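Local atomic coordinates of beta-1,3-1,4-glucanase (Caldicellulosiruptor sp. F32, PDB entry 5H4R), a protein that hydrolyses mixed-linkage beta-1,3-1,4-glucans such as lichenan, acting as a lichenase of glycoside hydrolase family 5. Residues V271-P276 / D305-K310; E299-I304 / A343-R348; Q188-L191 / F196-W199. The protein carries 1 engineered substitution. All coordinates share one frame; numbering follows the deposited sequence.

How the interactions relate
This family 5 enzyme illustrates how a TIM barrel ties its outer helices to the sugar site at the C-terminal ends of its strands. Interaction 3 comes first along the chain, within the loop that follows strand 181-184; interactions 1 and 2 come later, with their segments alternating. These two share helix 298-316, and their centres are about 9 Å apart. They are joined by probable hydrogen bonds from Tyr345 to Asp305 and from Tyr346 to the carbonyl of Ala273. Interaction 3 lies about 17 Å from interaction 1, centre to centre, yet His272 reaches Gln188 and both contacts touch the same two glucose units. Interaction 2, about 24 Å from interaction 3, centre to centre, belongs to the helical layer.

Interaction 1. Residues V271-P276 / D305-K310; sequences VHAYRP and DYFMDK. With BGC (beta-D-glucopyranose), chain B; BGC (beta-D-glucopyranose), chain C.
With chi1 at 87°, Phe307 sets CG between its own backbone N and carbonyl carbon and carries the phenyl ring off helix 298-316 to meet Ala273. The methyl of Ala273 stands over one face of the ring in a CH-pi contact, CB lying 3.8 Å from the centroid of Phe307 and displaced toward the outer end, where Ala273 CB and Phe307 CZ are 3.3 Å apart. Arg275, extended from CG to NE, crosses the ring at a slant, the guanidinium plane turned 65° from it. Its NH1 comes 3.9 Å from Phe307 CB, while the charged end forms a salt bridge with Glu247.

In the TIM barrel this is where the chain leaves the sixth parallel strand, 267-272, and the residues around its end divide between two environments. Ala273 and Arg275 turn to the helix outside, whereas His272 and Tyr274 turn away from it, and their side chains approach the bound glucose units. Tyr274 is the centre of an inverse gamma turn, closed by a weak bond of 3.1 Å from Arg275 N to Ala273 O. Its OH comes within 3.1 Å of O5 of the chain B glucose and is hydrogen-bonded to Glu326, and its CE1 lies 3.5 Å from C6 of the chain C glucose. His272 ND1 is hydrogen-bonded to the engineered Gln188.

Interaction 2. Residues E299-I304 / A343-R348; sequences ESRRDI and AAYYVR
Ile304 and Tyr346 meet in the buried, apolar half of this contact, where CD1 of Ile304 lies 4.0 Å from Tyr346 CD2. CG2 of the isoleucine meets the edge of the Tyr345 ring, 4.0 Å from Tyr345 CE2, while the CG1-CD1 branch lies against Tyr346 and also comes close to Tyr345. Tyr346 OH is hydrogen-bonded to the carbonyl of Ala273, near the end of strand 267-272, and its ring stacks on Phe327.

The pair is a worked example of neighbouring helices on the outside of a TIM barrel, 298-316 and 336-352, whose segments here cross at -32° with their axes 10.8 Å apart.

Toward the partly exposed side the contact becomes more polar, yet the approach is closer. Arg301 lays CG over a face of Tyr345, 4.0 Å from the ring centroid, and a bend at chi3 (59°) brings its guanidinium across the same tyrosine. There Tyr345 CE1 sits 3.3 Å above the centre of the guanidinium, the two planes inclined by 52°. A water donates to Tyr345 OH over 3.0 Å and weakly accepts from Arg301 NH2. Firmer anchors lie outside: Asp305 for the tyrosine hydroxyl and the carbonyl of Val295 for Arg301 NH1.

Interaction 3. Residues Q188-L191 / F196-W199; sequences QPRL and FEWW. Engineered in segment 188-191: Gln188 (natural residue Glu). With BGC (beta-D-glucopyranose), chain C; BGC (beta-D-glucopyranose), chain B.
Leu191 and Glu197 bring their backbones together where the loop doubles back, their CA atoms 5.0 Å apart and Glu197 CA making a CA-H...O contact of 3.0 Å with Leu191 O, a buried carbonyl that lacks any conventional partner. Arg190, its CG between backbone N and carbonyl carbon (chi1 67°), sends an extended chain across Trp198. Side-on, it grips a single oxygen of Glu197, with NE 2.8 Å and NH2 3.0 Å from OE2, while NH1 donates to Gln188 O at 2.9 Å. Held flat by these bonds, the guanidinium lies 15° from parallel to the indole, with Trp198 CH2 3.3 Å from Arg190 NE. The opposite indole face receives C1 of the chain C glucose, so arginine and sugar sandwich the tryptophan. At the indole edge is NE2 of Gln188, the engineered replacement of a glutamate, which donates to O4 of that glucose (3.1 Å) while His272 holds OE1, orienting the amide; its site is consistent with the family's acid/base position. With an alanine in place of Arg190, Glu197 OE2 would probably lose both donors and Gln188 O its NH1, leaving Trp198 freer to turn beneath the sugar. The loop joins strand 181-184 to helix 205-226: Leu191 and Phe196 pack on Glu206 of that helix, Tyr242 OH bonds to Leu191 N and Phe196 O, and Pro189 is backbone-bonded to Ala243, just beyond strand 237-240.

Interaction 1. Residues V271-P276 / D305-K310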
loop_
_atom_site.group_PDB
_atom_site.type_symbol
_atom_site.label_atom_id
_atom_site.label_comp_id
_atom_site.label_asym_id
_atom_site.label_seq_id
_atom_site.Cartn_x
_atom_site.Cartn_y
_atom_site.Cartn_z
ATOM N N VAL A 271 2.545 6.379 0.044
ATOM C CA VAL A 271 1.954 6.855 -1.203
ATOM C C VAL A 271 1.671 5.656 -2.104
ATOM O O VAL A 271 2.344 4.621 -2.042
ATOM C CB VAL A 271 2.839 7.866 -1.969
ATOM C CG1 VAL A 271 3.229 9.028 -1.096
ATOM C CG2 VAL A 271 4.055 7.211 -2.527
ATOM N N HIS A 272 0.687 5.832 -2.975
ATOM C CA HIS A 272 0.399 4.909 -4.070
ATOM C C HIS A 272 0.569 5.677 -5.368
ATOM O O HIS A 272 0.200 6.852 -5.433
ATOM C CB HIS A 272 -1.005 4.368 -4.009
ATOM C CG HIS A 272 -1.280 3.601 -2.770
ATOM N ND1 HIS A 272 -2.531 3.140 -2.441
ATOM C CD2 HIS A 272 -0.457 3.236 -1.760
ATOM C CE1 HIS A 272 -2.464 2.503 -1.285
ATOM N NE2 HIS A 272 -1.214 2.538 -0.854
ATOM N N ALA A 273 1.110 5.024 -6.405
ATOM C CA ALA A 273 1.424 5.783 -7.629
ATOM C C ALA A 273 1.523 4.823 -8.817
ATOM O O ALA A 273 2.612 4.364 -9.172
ATOM C CB ALA A 273 2.693 6.571 -7.461
ATOM N N TYR A 274 0.378 4.584 -9.454
ATOM C CA TYR A 274 0.331 3.789 -10.680
ATOM C C TYR A 274 0.516 4.771 -11.829
ATOM O O TYR A 274 -0.433 5.265 -12.423
ATOM C CB TYR A 274 -0.980 3.038 -10.776
ATOM C CG TYR A 274 -1.283 2.036 -9.681
ATOM C CD1 TYR A 274 -1.826 2.429 -8.469
ATOM C CD2 TYR A 274 -1.107 0.694 -9.894
ATOM C CE1 TYR A 274 -2.149 1.501 -7.486
ATOM C CE2 TYR A 274 -1.447 -0.243 -8.944
ATOM C CZ TYR A 274 -1.946 0.155 -7.724
ATOM O OH TYR A 274 -2.301 -0.782 -6.790
ATOM N N ARG A 275 1.768 5.111 -12.080
ATOM C CA ARG A 275 2.129 6.202 -12.971
ATOM C C ARG A 275 3.190 5.742 -13.950
ATOM O O ARG A 275 4.105 4.990 -13.577
ATOM C CB ARG A 275 2.642 7.394 -12.192
ATOM C CG ARG A 275 1.582 7.848 -11.214
ATOM C CD ARG A 275 1.774 9.214 -10.794
ATOM N NE ARG A 275 0.680 9.583 -9.897
ATOM C CZ ARG A 275 0.609 10.734 -9.266
ATOM N NH1 ARG A 275 1.568 11.638 -9.428
ATOM N NH2 ARG A 275 -0.432 10.962 -8.458
ATOM N N PRO A 276 3.092 6.192 -15.216
ATOM C CA PRO A 276 2.035 7.057 -15.779
ATOM C C PRO A 276 0.704 6.335 -15.853
ATOM O O PRO A 276 0.637 5.182 -16.257
ATOM C CB PRO A 276 2.560 7.400 -17.169
ATOM C CG PRO A 276 3.452 6.257 -17.529
ATOM C CD PRO A 276 4.097 5.818 -16.218
ATOM N N ASP A 305 9.499 10.023 -12.602
ATOM C CA ASP A 305 10.534 10.893 -12.066
ATOM C C ASP A 305 9.934 12.014 -11.238
ATOM O O ASP A 305 10.469 12.368 -10.179
ATOM C CB ASP A 305 11.361 11.524 -13.182
ATOM C CG ASP A 305 12.049 10.518 -14.067
ATOM O OD1 ASP A 305 12.193 9.354 -13.673
ATOM O OD2 ASP A 305 12.487 10.925 -15.169
ATOM N N TYR A 306 8.855 12.629 -11.731
ATOM C CA TYR A 306 8.378 13.862 -11.120
ATOM C C TYR A 306 7.912 13.642 -9.690
ATOM O O TYR A 306 8.316 14.374 -8.782
ATOM C CB TYR A 306 7.253 14.489 -11.926
ATOM C CG TYR A 306 6.921 15.875 -11.385
ATOM C CD1 TYR A 306 7.867 16.890 -11.461
ATOM C CD2 TYR A 306 5.708 16.159 -10.781
ATOM C CE1 TYR A 306 7.626 18.140 -10.959
ATOM C CE2 TYR A 306 5.451 17.446 -10.283
ATOM C CZ TYR A 306 6.421 18.417 -10.373
ATOM O OH TYR A 306 6.212 19.704 -9.883
ATOM N N PHE A 307 7.012 12.680 -9.467
ATOM C CA PHE A 307 6.511 12.557 -8.105
ATOM C C PHE A 307 7.605 12.037 -7.175
ATOM O O PHE A 307 7.659 12.426 -6.007
ATOM C CB PHE A 307 5.228 11.687 -8.068
ATOM C CG PHE A 307 5.473 10.207 -7.944
ATOM C CD1 PHE A 307 5.580 9.585 -6.694
ATOM C CD2 PHE A 307 5.537 9.418 -9.066
ATOM C CE1 PHE A 307 5.798 8.239 -6.598
ATOM C CE2 PHE A 307 5.759 8.057 -8.968
ATOM C CZ PHE A 307 5.873 7.464 -7.722
ATOM N N MET A 308 8.506 11.198 -7.677
ATOM C CA MET A 308 9.570 10.688 -6.825
ATOM C C MET A 308 10.548 11.796 -6.466
ATOM O O MET A 308 11.019 11.875 -5.319
ATOM C CB MET A 308 10.268 9.529 -7.521
ATOM C CG MET A 308 9.390 8.313 -7.698
ATOM S SD MET A 308 10.386 6.940 -8.242
ATOM C CE MET A 308 9.152 5.665 -8.349
ATOM N N ASP A 309 10.843 12.680 -7.423
ATOM C CA ASP A 309 11.678 13.837 -7.124
ATOM C C ASP A 309 11.068 14.702 -6.029
ATOM O O ASP A 309 11.774 15.177 -5.132
ATOM C CB ASP A 309 11.880 14.693 -8.370
ATOM C CG ASP A 309 12.903 14.117 -9.332
ATOM O OD1 ASP A 309 13.755 13.289 -8.915
ATOM O OD2 ASP A 309 12.856 14.526 -10.520
ATOM N N LYS A 310 9.753 14.940 -6.088
ATOM C CA LYS A 310 9.144 15.816 -5.098
ATOM C C LYS A 310 9.144 15.165 -3.717
ATOM O O LYS A 310 9.341 15.853 -2.702
ATOM C CB LYS A 310 7.718 16.187 -5.513
ATOM C CG LYS A 310 7.607 16.951 -6.836
ATOM C CD LYS A 310 8.231 18.299 -6.784
ATOM C CE LYS A 310 9.635 18.352 -7.403
ATOM N NZ LYS A 310 10.166 19.771 -7.457
HETATM C C2 BGC B . -6.402 0.255 -4.195
HETATM C C3 BGC B . -6.448 -1.222 -4.544
HETATM C C4 BGC B . -6.800 -1.324 -6.017
HETATM C C5 BGC B . -5.547 -0.862 -6.757
HETATM C C6 BGC B . -5.729 -0.892 -8.279
HETATM C C1 BGC B . -5.869 1.146 -5.331
HETATM O O2 BGC B . -5.660 0.443 -2.972
HETATM O O3 BGC B . -7.449 -1.819 -3.725
HETATM O O4 BGC B . -7.067 -2.690 -6.319
HETATM O O5 BGC B . -5.155 0.452 -6.356
HETATM O O6 BGC B . -6.908 -0.210 -8.721
HETATM C C2 BGC C . -8.183 3.628 -8.902
HETATM C C3 BGC C . -8.230 2.741 -7.659
HETATM C C4 BGC C . -6.820 2.521 -7.105
HETATM C C5 BGC C . -6.157 3.883 -6.865
HETATM C C6 BGC C . -4.638 3.855 -6.650
HETATM C C1 BGC C . -7.510 4.958 -8.558
HETATM O O1 BGC C . -7.338 5.805 -9.709
HETATM O O2 BGC C . -9.529 3.810 -9.362
HETATM O O3 BGC C . -8.805 1.478 -7.996
HETATM O O4 BGC C . -7.030 1.770 -5.892
HETATM O O5 BGC C . -6.225 4.638 -8.061
HETATM O O6 BGC C . -4.084 5.200 -6.679
#

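Interaction 2. Residues E299-I304 / A343-R348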
loop_
_atom_site.group_PDB
_atom_site.type_symbol
_atom_site.label_atom_id
_atom_site.label_comp_id
_atom_site.label_asym_id
_atom_site.label_seq_id
_atom_site.Cartn_x
_atom_site.Cartn_y
_atom_site.Cartn_z
ATOM N N GLU A 299 8.647 10.629 -22.492
ATOM C CA GLU A 299 7.209 10.662 -22.203
ATOM C C GLU A 299 6.786 9.518 -21.278
ATOM O O GLU A 299 5.901 9.694 -20.431
ATOM C CB GLU A 299 6.428 10.671 -23.518
ATOM C CG GLU A 299 6.288 12.076 -24.069
ATOM C CD GLU A 299 5.397 12.939 -23.193
ATOM O OE1 GLU A 299 4.261 12.513 -22.922
ATOM O OE2 GLU A 299 5.825 14.024 -22.762
ATOM N N SER A 300 7.421 8.354 -21.400
ATOM C CA SER A 300 7.116 7.235 -20.521
ATOM C C SER A 300 7.656 7.474 -19.115
ATOM O O SER A 300 7.013 7.115 -18.125
ATOM C CB SER A 300 7.705 5.952 -21.107
ATOM O OG SER A 300 7.103 5.606 -22.339
ATOM N N ARG A 301 8.821 8.096 -19.014
ATOM C CA ARG A 301 9.514 8.237 -17.734
ATOM C C ARG A 301 9.017 9.425 -16.901
ATOM O O ARG A 301 9.129 9.400 -15.673
ATOM C CB ARG A 301 11.017 8.374 -17.998
ATOM C CG ARG A 301 11.607 7.127 -18.656
ATOM C CD ARG A 301 12.906 7.389 -19.416
ATOM N NE ARG A 301 13.933 7.946 -18.539
ATOM C CZ ARG A 301 15.189 7.498 -18.437
ATOM N NH1 ARG A 301 15.614 6.479 -19.158
ATOM N NH2 ARG A 301 16.047 8.102 -17.618
ATOM N N ARG A 302 8.489 10.469 -17.544
ATOM C CA ARG A 302 8.288 11.770 -16.900
ATOM C C ARG A 302 7.523 11.688 -15.574
ATOM O O ARG A 302 7.932 12.292 -14.572
ATOM C CB ARG A 302 7.541 12.690 -17.867
ATOM C CG ARG A 302 7.469 14.113 -17.388
ATOM C CD ARG A 302 6.427 14.921 -18.223
ATOM N NE ARG A 302 5.081 14.642 -17.727
ATOM C CZ ARG A 302 4.031 15.427 -17.899
ATOM N NH1 ARG A 302 4.134 16.551 -18.589
ATOM N NH2 ARG A 302 2.868 15.078 -17.362
ATOM N N ASP A 303 6.355 11.042 -15.577
ATOM C CA ASP A 303 5.496 11.099 -14.393
ATOM C C ASP A 303 6.073 10.309 -13.216
ATOM O O ASP A 303 5.765 10.631 -12.063
ATOM C CB ASP A 303 4.099 10.563 -14.719
ATOM C CG ASP A 303 3.288 11.482 -15.623
ATOM O OD1 ASP A 303 3.735 12.607 -15.933
ATOM O OD2 ASP A 303 2.152 11.077 -15.989
ATOM N N ILE A 304 6.887 9.287 -13.488
ATOM C CA ILE A 304 7.591 8.537 -12.443
ATOM C C ILE A 304 8.624 9.427 -11.787
ATOM O O ILE A 304 8.631 9.608 -10.563
ATOM C CB ILE A 304 8.236 7.279 -13.051
ATOM C CG1 ILE A 304 7.147 6.340 -13.568
ATOM C CG2 ILE A 304 9.165 6.571 -12.052
ATOM C CD1 ILE A 304 7.614 5.233 -14.407
ATOM N N ALA A 343 8.779 -1.829 -14.998
ATOM C CA ALA A 343 8.990 -2.302 -13.637
ATOM C C ALA A 343 10.428 -2.101 -13.203
ATOM O O ALA A 343 10.689 -1.673 -12.063
ATOM C CB ALA A 343 8.604 -3.778 -13.516
ATOM N N ALA A 344 11.374 -2.377 -14.096
ATOM C CA ALA A 344 12.769 -2.136 -13.781
ATOM C C ALA A 344 13.007 -0.655 -13.524
ATOM O O ALA A 344 13.697 -0.281 -12.570
ATOM C CB ALA A 344 13.656 -2.627 -14.925
ATOM N N TYR A 345 12.484 0.202 -14.399
ATOM C CA TYR A 345 12.737 1.629 -14.267
ATOM C C TYR A 345 12.132 2.173 -12.985
ATOM O O TYR A 345 12.783 2.923 -12.246
ATOM C CB TYR A 345 12.189 2.387 -15.480
ATOM C CG TYR A 345 12.539 3.852 -15.428
ATOM C CD1 TYR A 345 13.737 4.306 -15.964
ATOM C CD2 TYR A 345 11.688 4.771 -14.846
ATOM C CE1 TYR A 345 14.081 5.648 -15.914
ATOM C CE2 TYR A 345 12.025 6.138 -14.798
ATOM C CZ TYR A 345 13.216 6.557 -15.323
ATOM O OH TYR A 345 13.561 7.885 -15.286
ATOM N N TYR A 346 10.872 1.812 -12.708
ATOM C CA TYR A 346 10.168 2.330 -11.547
ATOM C C TYR A 346 10.912 1.964 -10.266
ATOM O O TYR A 346 11.162 2.824 -9.414
ATOM C CB TYR A 346 8.750 1.786 -11.548
ATOM C CG TYR A 346 7.790 2.437 -10.597
ATOM C CD1 TYR A 346 7.878 2.214 -9.223
ATOM C CD2 TYR A 346 6.743 3.207 -11.063
ATOM C CE1 TYR A 346 6.961 2.785 -8.348
ATOM C CE2 TYR A 346 5.829 3.793 -10.186
ATOM C CZ TYR A 346 5.955 3.571 -8.840
ATOM O OH TYR A 346 5.041 4.117 -7.974
ATOM N N VAL A 347 11.319 0.694 -10.140
ATOM C CA VAL A 347 12.027 0.253 -8.939
ATOM C C VAL A 347 13.394 0.941 -8.817
ATOM O O VAL A 347 13.789 1.373 -7.727
ATOM C CB VAL A 347 12.142 -1.281 -8.926
ATOM C CG1 VAL A 347 13.083 -1.747 -7.806
ATOM C CG2 VAL A 347 10.787 -1.881 -8.727
ATOM N N ARG A 348 14.145 1.068 -9.912
ATOM C CA ARG A 348 15.439 1.753 -9.798
ATOM C C ARG A 348 15.272 3.241 -9.487
ATOM O O ARG A 348 16.010 3.802 -8.658
ATOM C CB ARG A 348 16.248 1.588 -11.080
ATOM C CG ARG A 348 17.592 2.354 -11.080
ATOM C CD ARG A 348 18.500 1.961 -9.935
ATOM N NE ARG A 348 19.560 2.951 -9.739
ATOM C CZ ARG A 348 20.215 3.137 -8.590
ATOM N NH1 ARG A 348 19.932 2.405 -7.525
ATOM N NH2 ARG A 348 21.155 4.074 -8.499
HETATM O O HOH W 1 16.058 9.430 -14.610
#

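Interaction 3. Residues Q188-L191 / F196-W199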
loop_
_atom_site.group_PDB
_atom_site.type_symbol
_atom_site.label_atom_id
_atom_site.label_comp_id
_atom_site.label_asym_id
_atom_site.label_seq_id
_atom_site.Cartn_x
_atom_site.Cartn_y
_atom_site.Cartn_z
ATOM N N GLN A 188 -6.551 4.520 1.281
ATOM C CA GLN A 188 -6.720 5.663 0.371
ATOM C C GLN A 188 -7.867 6.525 0.891
ATOM O O GLN A 188 -8.960 6.576 0.314
ATOM C CB GLN A 188 -6.947 5.208 -1.071
ATOM C CG GLN A 188 -5.724 4.555 -1.613
ATOM C CD GLN A 188 -5.787 4.142 -3.055
ATOM O OE1 GLN A 188 -4.747 4.086 -3.705
ATOM N NE2 GLN A 188 -6.971 3.784 -3.544
ATOM N N PRO A 189 -7.642 7.231 1.989
ATOM C CA PRO A 189 -8.730 8.006 2.603
ATOM C C PRO A 189 -9.149 9.144 1.688
ATOM O O PRO A 189 -8.310 9.903 1.202
ATOM C CB PRO A 189 -8.110 8.523 3.908
ATOM C CG PRO A 189 -6.667 8.590 3.632
ATOM C CD PRO A 189 -6.357 7.438 2.671
ATOM N N ARG A 190 -10.455 9.255 1.447
ATOM C CA ARG A 190 -10.955 10.196 0.453
ATOM C C ARG A 190 -12.466 10.319 0.593
ATOM O O ARG A 190 -13.117 9.532 1.279
ATOM C CB ARG A 190 -10.602 9.746 -0.960
ATOM C CG ARG A 190 -11.331 8.467 -1.373
ATOM C CD ARG A 190 -10.651 7.776 -2.528
ATOM N NE ARG A 190 -11.490 6.711 -3.042
ATOM C CZ ARG A 190 -11.549 5.485 -2.533
ATOM N NH1 ARG A 190 -10.817 5.155 -1.472
ATOM N NH2 ARG A 190 -12.366 4.591 -3.058
ATOM N N LEU A 191 -13.017 11.300 -0.108
ATOM C CA LEU A 191 -14.454 11.424 -0.253
ATOM C C LEU A 191 -14.810 10.547 -1.439
ATOM O O LEU A 191 -14.085 10.540 -2.435
ATOM C CB LEU A 191 -14.854 12.885 -0.481
ATOM C CG LEU A 191 -14.382 13.869 0.603
ATOM C CD1 LEU A 191 -14.619 15.307 0.161
ATOM C CD2 LEU A 191 -15.100 13.600 1.889
ATOM N N PHE A 196 -14.424 15.151 -6.174
ATOM C CA PHE A 196 -13.180 15.258 -5.420
ATOM C C PHE A 196 -12.611 13.922 -4.970
ATOM O O PHE A 196 -11.642 13.910 -4.220
ATOM C CB PHE A 196 -13.398 16.157 -4.208
ATOM C CG PHE A 196 -13.783 17.564 -4.561
ATOM C CD1 PHE A 196 -13.032 18.307 -5.444
ATOM C CD2 PHE A 196 -14.897 18.138 -3.990
ATOM C CE1 PHE A 196 -13.385 19.614 -5.766
ATOM C CE2 PHE A 196 -15.259 19.439 -4.290
ATOM C CZ PHE A 196 -14.500 20.184 -5.181
ATOM N N GLU A 197 -13.167 12.798 -5.410
ATOM C CA GLU A 197 -12.708 11.515 -4.890
ATOM C C GLU A 197 -11.212 11.320 -5.125
ATOM O O GLU A 197 -10.511 10.789 -4.261
ATOM C CB GLU A 197 -13.507 10.362 -5.519
ATOM C CG GLU A 197 -13.008 9.007 -5.018
ATOM C CD GLU A 197 -13.946 7.847 -5.242
ATOM O OE1 GLU A 197 -15.092 8.046 -5.725
ATOM O OE2 GLU A 197 -13.504 6.693 -4.925
ATOM N N TRP A 198 -10.713 11.710 -6.299
ATOM C CA TRP A 198 -9.317 11.474 -6.649
ATOM C C TRP A 198 -8.520 12.746 -6.899
ATOM O O TRP A 198 -7.344 12.654 -7.278
ATOM C CB TRP A 198 -9.213 10.574 -7.892
ATOM C CG TRP A 198 -9.922 9.254 -7.701
ATOM C CD1 TRP A 198 -11.085 8.860 -8.295
ATOM C CD2 TRP A 198 -9.535 8.173 -6.830
ATOM N NE1 TRP A 198 -11.425 7.595 -7.886
ATOM C CE2 TRP A 198 -10.511 7.166 -6.957
ATOM C CE3 TRP A 198 -8.476 7.974 -5.943
ATOM C CZ2 TRP A 198 -10.441 5.951 -6.260
ATOM C CZ3 TRP A 198 -8.412 6.773 -5.238
ATOM C CH2 TRP A 198 -9.387 5.773 -5.407
ATOM N N TRP A 199 -9.104 13.922 -6.700
ATOM C CA TRP A 199 -8.443 15.181 -6.996
ATOM C C TRP A 199 -9.012 16.235 -6.063
ATOM O O TRP A 199 -10.217 16.264 -5.821
ATOM C CB TRP A 199 -8.678 15.569 -8.454
ATOM C CG TRP A 199 -8.238 16.953 -8.791
ATOM C CD1 TRP A 199 -6.968 17.362 -9.092
ATOM C CD2 TRP A 199 -9.063 18.118 -8.854
ATOM N NE1 TRP A 199 -6.956 18.712 -9.346
ATOM C CE2 TRP A 199 -8.232 19.200 -9.211
ATOM C CE3 TRP A 199 -10.428 18.352 -8.651
ATOM C CZ2 TRP A 199 -8.721 20.497 -9.366
ATOM C CZ3 TRP A 199 -10.910 19.637 -8.811
ATOM C CH2 TRP A 199 -10.059 20.692 -9.161
HETATM C C2 BGC C . -8.183 3.628 -8.902
HETATM C C3 BGC C . -8.230 2.741 -7.659
HETATM C C4 BGC C . -6.820 2.521 -7.105
HETATM C C5 BGC C . -6.157 3.883 -6.865
HETATM C C6 BGC C . -4.638 3.855 -6.650
HETATM C C1 BGC C . -7.510 4.958 -8.558
HETATM O O1 BGC C . -7.338 5.805 -9.709
HETATM O O2 BGC C . -9.529 3.810 -9.362
HETATM O O3 BGC C . -8.805 1.478 -7.996
HETATM O O4 BGC C . -7.030 1.770 -5.892
HETATM O O5 BGC C . -6.225 4.638 -8.061
HETATM O O6 BGC C . -4.084 5.200 -6.679
HETATM C C2 BGC B . -6.402 0.255 -4.195
HETATM C C3 BGC B . -6.448 -1.222 -4.544
HETATM C C4 BGC B . -6.800 -1.324 -6.017
HETATM C C5 BGC B . -5.547 -0.862 -6.757
HETATM C C6 BGC B . -5.729 -0.892 -8.279
HETATM C C1 BGC B . -5.869 1.146 -5.331
HETATM O O2 BGC B . -5.660 0.443 -2.972
HETATM O O3 BGC B . -7.449 -1.819 -3.725
HETATM O O4 BGC B . -7.067 -2.690 -6.319
HETATM O O5 BGC B . -5.155 0.452 -6.356
HETATM O O6 BGC B . -6.908 -0.210 -8.721
#